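PDB 5H2Q: phosphodiesterase from Trypanosoma brucei brucei, which belongs to the 3'5'-cyclic nucleotide phosphodiesterase family and folds into an all-helical domain carrying a zinc and a magnesium ion. Local coordinates for residues A[45-50]-A[89-94]; A[81-86]-A[129-134]. All coordinates share one frame; numbering follows the deposited sequence.

Contact 1: residues A[45-50]-A[89-94]. With ZN (zinc ion), chain C.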
# COMPACT_ATOMS: atom_id res chain seq x y z
N ASP A 45 5.26 -17.28 -2.93
CA ASP A 45 4.40 -17.81 -3.98
C ASP A 45 2.91 -17.63 -3.58
O ASP A 45 2.12 -17.20 -4.41
CB ASP A 45 4.70 -19.30 -4.22
CG ASP A 45 6.01 -19.55 -4.93
OD1 ASP A 45 6.52 -18.62 -5.60
OD2 ASP A 45 6.49 -20.71 -4.90
N VAL A 46 2.55 -17.92 -2.31
CA VAL A 46 1.19 -17.75 -1.77
C VAL A 46 0.80 -16.25 -1.83
O VAL A 46 -0.32 -15.96 -2.25
CB VAL A 46 1.07 -18.35 -0.35
CG1 VAL A 46 -0.14 -17.82 0.42
CG2 VAL A 46 1.05 -19.89 -0.43
N ALA A 47 1.73 -15.32 -1.43
CA ALA A 47 1.52 -13.86 -1.49
C ALA A 47 1.19 -13.45 -2.93
O ALA A 47 0.18 -12.78 -3.13
CB ALA A 47 2.74 -13.11 -0.97
N ALA A 48 1.99 -13.91 -3.92
CA ALA A 48 1.73 -13.62 -5.34
C ALA A 48 0.39 -14.24 -5.79
O ALA A 48 -0.38 -13.57 -6.48
CB ALA A 48 2.89 -14.12 -6.21
N ALA A 49 0.10 -15.49 -5.38
CA ALA A 49 -1.19 -16.11 -5.74
C ALA A 49 -2.39 -15.36 -5.12
O ALA A 49 -3.46 -15.31 -5.75
CB ALA A 49 -1.21 -17.58 -5.33
N ILE A 50 -2.23 -14.76 -3.92
CA ILE A 50 -3.33 -14.00 -3.31
C ILE A 50 -3.68 -12.84 -4.21
O ILE A 50 -4.83 -12.67 -4.54
CB ILE A 50 -3.03 -13.55 -1.85
CG1 ILE A 50 -3.11 -14.75 -0.91
CG2 ILE A 50 -4.05 -12.46 -1.37
CD1 ILE A 50 -2.32 -14.56 0.36
N ASN A 89 8.30 -5.19 2.53
CA ASN A 89 8.60 -6.32 1.67
C ASN A 89 7.34 -6.61 0.83
O ASN A 89 6.35 -5.87 0.90
CB ASN A 89 9.01 -7.52 2.52
CG ASN A 89 8.01 -7.78 3.61
OD1 ASN A 89 6.78 -7.73 3.39
ND2 ASN A 89 8.49 -7.95 4.83
N PHE A 90 7.40 -7.64 -0.04
CA PHE A 90 6.26 -7.98 -0.91
C PHE A 90 4.94 -8.19 -0.13
O PHE A 90 3.87 -7.86 -0.65
CB PHE A 90 6.60 -9.22 -1.73
CG PHE A 90 5.61 -9.54 -2.83
CD1 PHE A 90 5.28 -8.59 -3.79
CD2 PHE A 90 5.02 -10.80 -2.91
CE1 PHE A 90 4.39 -8.89 -4.83
CE2 PHE A 90 4.14 -11.11 -3.94
CZ PHE A 90 3.81 -10.15 -4.90
N TYR A 91 5.00 -8.72 1.11
CA TYR A 91 3.76 -8.97 1.88
C TYR A 91 3.00 -7.66 2.19
O TYR A 91 1.77 -7.67 2.23
CB TYR A 91 4.07 -9.73 3.18
CG TYR A 91 4.86 -10.99 2.91
CD1 TYR A 91 4.28 -12.07 2.25
CD2 TYR A 91 6.22 -11.06 3.23
CE1 TYR A 91 5.03 -13.22 1.96
CE2 TYR A 91 6.98 -12.19 2.91
CZ TYR A 91 6.37 -13.28 2.30
OH TYR A 91 7.12 -14.41 2.04
N HIS A 92 3.72 -6.54 2.42
CA HIS A 92 3.07 -5.26 2.67
C HIS A 92 2.21 -4.84 1.48
O HIS A 92 1.06 -4.43 1.67
CB HIS A 92 4.11 -4.16 2.97
CG HIS A 92 3.54 -2.78 2.90
ND1 HIS A 92 2.56 -2.36 3.78
CD2 HIS A 92 3.84 -1.77 2.06
CE1 HIS A 92 2.33 -1.09 3.48
NE2 HIS A 92 3.04 -0.70 2.40
N VAL A 93 2.77 -4.91 0.24
CA VAL A 93 1.98 -4.46 -0.92
C VAL A 93 0.83 -5.42 -1.23
O VAL A 93 -0.25 -4.98 -1.64
CB VAL A 93 2.85 -4.13 -2.15
CG1 VAL A 93 3.86 -3.03 -1.80
CG2 VAL A 93 3.56 -5.37 -2.72
N VAL A 94 1.03 -6.72 -1.01
CA VAL A 94 -0.09 -7.66 -1.20
C VAL A 94 -1.19 -7.34 -0.19
O VAL A 94 -2.38 -7.33 -0.53
CB VAL A 94 0.37 -9.15 -1.14
CG1 VAL A 94 -0.84 -10.11 -1.17
CG2 VAL A 94 1.29 -9.43 -2.32
ZN ZN C . 3.36 1.26 1.65
O HOH W 1 4.00 3.42 1.27
O HOH W 2 4.18 1.86 3.59
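A47 places its methyl group between the two aromatic side chains of F90 and Y91 and has the largest area covered across the contact. Its CB lies 3.7 Å from Y91 CD1 and 3.8 Å from F90 CD2, approaching both rings obliquely. The F90 ring turns an edge to the other helix: F90 CE2 comes 3.5 Å from A48 N, with A48 CA also at the rim in the ring plane. F90 CG stands anti to the backbone N (chi1 -170°), which carries the ring out toward A48, while V94 CG2 lies over one ring face, 3.6 Å above the plane and offset toward the rim. V94 straddles the A47 carbonyl with both methyls, CG1 being 3.5 Å from A47 O. Its side chain crosses that of I50 at about a right angle, I50 CG2 reaching V94 CG1 at 4.0 Å. The contact is therefore apolar packing between nearly parallel segments, axes 9.8 Å apart at 21°. N89 is the N-cap of helix 90-105, its OD1 accepting weak bonds from Y91 N and H92 N; H92, next after Y91, binds zinc through NE2. Helix 43-58 thus backs the start of metal-bearing helix 90-105, with helix 10-17 against A48 and helix 68-80 packing on both A48 and F90.

Contact 2: residues A[81-86]-A[129-134]. With ZN (zinc ion), chain C; MG (magnesium ion), chain D.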
# COMPACT_ATOMS: atom_id res chain seq x y z
N LYS A 81 11.24 -7.01 -7.40
CA LYS A 81 11.73 -5.70 -6.97
C LYS A 81 11.47 -5.39 -5.50
O LYS A 81 11.80 -4.28 -5.06
CB LYS A 81 11.17 -4.59 -7.90
CG LYS A 81 11.62 -4.77 -9.34
CD LYS A 81 12.19 -3.52 -9.94
CE LYS A 81 13.33 -3.84 -10.87
NZ LYS A 81 14.64 -3.46 -10.28
N TYR A 82 10.88 -6.36 -4.74
CA TYR A 82 10.70 -6.19 -3.31
C TYR A 82 11.82 -6.87 -2.57
O TYR A 82 12.30 -7.94 -2.96
CB TYR A 82 9.30 -6.59 -2.83
CG TYR A 82 8.29 -5.52 -3.23
CD1 TYR A 82 8.12 -4.37 -2.47
CD2 TYR A 82 7.52 -5.67 -4.39
CE1 TYR A 82 7.24 -3.37 -2.87
CE2 TYR A 82 6.65 -4.66 -4.80
CZ TYR A 82 6.49 -3.52 -4.03
OH TYR A 82 5.64 -2.50 -4.43
N ARG A 83 12.31 -6.20 -1.56
CA ARG A 83 13.50 -6.68 -0.85
C ARG A 83 13.16 -7.41 0.44
O ARG A 83 12.02 -7.37 0.90
CB ARG A 83 14.46 -5.50 -0.64
CG ARG A 83 14.95 -4.95 -1.97
CD ARG A 83 15.88 -3.81 -1.76
NE ARG A 83 16.54 -3.41 -3.01
CZ ARG A 83 17.76 -3.76 -3.37
NH1 ARG A 83 18.51 -4.52 -2.58
NH2 ARG A 83 18.26 -3.33 -4.52
N ASN A 84 14.17 -8.10 1.01
CA ASN A 84 14.03 -8.85 2.24
C ASN A 84 14.26 -7.92 3.43
O ASN A 84 15.32 -7.93 4.08
CB ASN A 84 14.98 -10.07 2.24
CG ASN A 84 14.91 -10.96 3.47
OD1 ASN A 84 15.87 -11.69 3.80
ND2 ASN A 84 13.81 -10.91 4.19
N VAL A 85 13.27 -7.07 3.69
CA VAL A 85 13.26 -6.13 4.80
C VAL A 85 12.10 -6.50 5.74
O VAL A 85 11.21 -7.25 5.31
CB VAL A 85 13.22 -4.66 4.32
CG1 VAL A 85 14.51 -4.28 3.57
CG2 VAL A 85 12.00 -4.41 3.45
N PRO A 86 12.06 -6.03 7.01
CA PRO A 86 11.01 -6.52 7.93
C PRO A 86 9.58 -6.05 7.64
O PRO A 86 8.63 -6.78 7.93
CB PRO A 86 11.49 -6.04 9.32
CG PRO A 86 12.96 -5.73 9.14
CD PRO A 86 13.06 -5.22 7.74
N ASP A 129 5.48 0.59 -3.41
CA ASP A 129 6.69 0.63 -2.60
C ASP A 129 7.85 -0.10 -3.28
O ASP A 129 8.77 -0.51 -2.58
CB ASP A 129 6.44 0.06 -1.18
CG ASP A 129 5.83 1.06 -0.21
OD1 ASP A 129 6.24 2.24 -0.24
OD2 ASP A 129 5.05 0.63 0.69
N LEU A 130 7.86 -0.20 -4.62
CA LEU A 130 8.91 -0.96 -5.31
C LEU A 130 10.34 -0.58 -4.90
O LEU A 130 10.71 0.59 -4.89
CB LEU A 130 8.81 -0.87 -6.84
CG LEU A 130 7.59 -1.51 -7.50
CD1 LEU A 130 7.38 -0.94 -8.86
CD2 LEU A 130 7.73 -3.06 -7.61
N ASP A 131 11.15 -1.58 -4.56
CA ASP A 131 12.57 -1.42 -4.21
C ASP A 131 12.82 -0.64 -2.93
O ASP A 131 13.93 -0.11 -2.73
CB ASP A 131 13.34 -0.79 -5.40
CG ASP A 131 14.85 -0.94 -5.34
OD1 ASP A 131 15.32 -2.02 -4.99
OD2 ASP A 131 15.56 0.07 -5.61
N HIS A 132 11.85 -0.64 -1.99
CA HIS A 132 12.04 -0.04 -0.67
C HIS A 132 13.17 -0.83 0.00
O HIS A 132 13.27 -2.04 -0.21
CB HIS A 132 10.74 -0.13 0.14
CG HIS A 132 10.61 0.92 1.20
ND1 HIS A 132 11.36 0.87 2.37
CD2 HIS A 132 9.80 2.01 1.25
CE1 HIS A 132 11.00 1.94 3.07
NE2 HIS A 132 10.05 2.64 2.44
N MET A 133 14.04 -0.13 0.77
CA MET A 133 15.20 -0.73 1.44
C MET A 133 15.02 -0.69 2.96
O MET A 133 15.97 -0.97 3.70
CB MET A 133 16.48 0.03 1.05
CG MET A 133 16.91 -0.14 -0.40
SD MET A 133 17.88 1.28 -1.02
CE MET A 133 19.19 1.41 0.22
N GLY A 134 13.81 -0.34 3.41
CA GLY A 134 13.50 -0.23 4.82
C GLY A 134 14.07 1.04 5.43
O GLY A 134 14.30 1.11 6.63
ZN ZN C . 3.36 1.26 1.65
MG MG D . 5.88 4.08 0.63
O HOH W 3 15.11 -4.50 -6.09
O HOH W 4 11.25 -3.74 -0.73
O HOH W 1 4.00 3.42 1.27
O HOH W 2 4.18 1.86 3.59
O HOH W 5 7.75 4.85 0.03
O HOH W 6 6.60 3.65 2.51
O HOH W 7 5.41 6.14 1.22
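D131 OD1 is gripped by R83 and a water: R83 NE donates to it at 2.7 Å in a nearly straight bond (167°), R83 NH2 adds a weak one, and water 3 donates as well. This salt bridge ties the loop before helix 90-105 to a type II beta turn from D129 to H132, whose first residue is the aspartate of the metal-binding HD pair H128-D129 of the phosphodiesterase fold. R83 is extended from CG to NE and runs beside D131, pointing the same way. OD1 lies in the guanidinium plane, yet NE meets it on the syn side and 32° out of the carboxylate plane, consistent with the 49° between the two planar groups. D131 OD2 is taken by H163, so both carboxylate oxygens are engaged.

The backbones are joined by a weak, bent bond from D131 N to K81 O, 2.8 Å long, and by water 4, which accepts from R83 N and donates to H132 O. Deeper in, the Y82 side chain crosses that of L130 at about a right angle, L130 CD2 reaching Y82 CE2 at 3.4 Å in an oblique approach to the ring. Y82 OH accepts from D129 N at 3.3 Å and is also hydrogen-bonded to L126 O, so the phenol links the turn to the end of helix 115-127. D129 CB sits at the Y82 ring edge, while its carboxylate bridges the two metals, OD2 on zinc and OD1 on magnesium. Beyond the turn, V85 CG1 packs 3.6 Å from M133 O, and G134 N donates in the H132 ring plane to H132 ND1 at 2.9 Å.

Each contact has one segment that supplies a zinc ligand, H92 in 89-94 and D129 in 129-134, although H92 takes no part in the packing of contact 1. Contact 1 is a buried helix-to-helix interface with apolar side-chain packing; contact 2 joins two loops, is only partly buried, and relies on a salt bridge, one weak backbone bond, bridging water and the buried Y82 side chain, with its charged pair toward the exposed side. Their segments alternate along the chain. They meet directly: H92 NE2 and D129 OD2 lie 3.0 Å apart on the same zinc, completed by H128, D242 and waters 1 and 2, and V93 packs against Y82. Water 1 also binds magnesium.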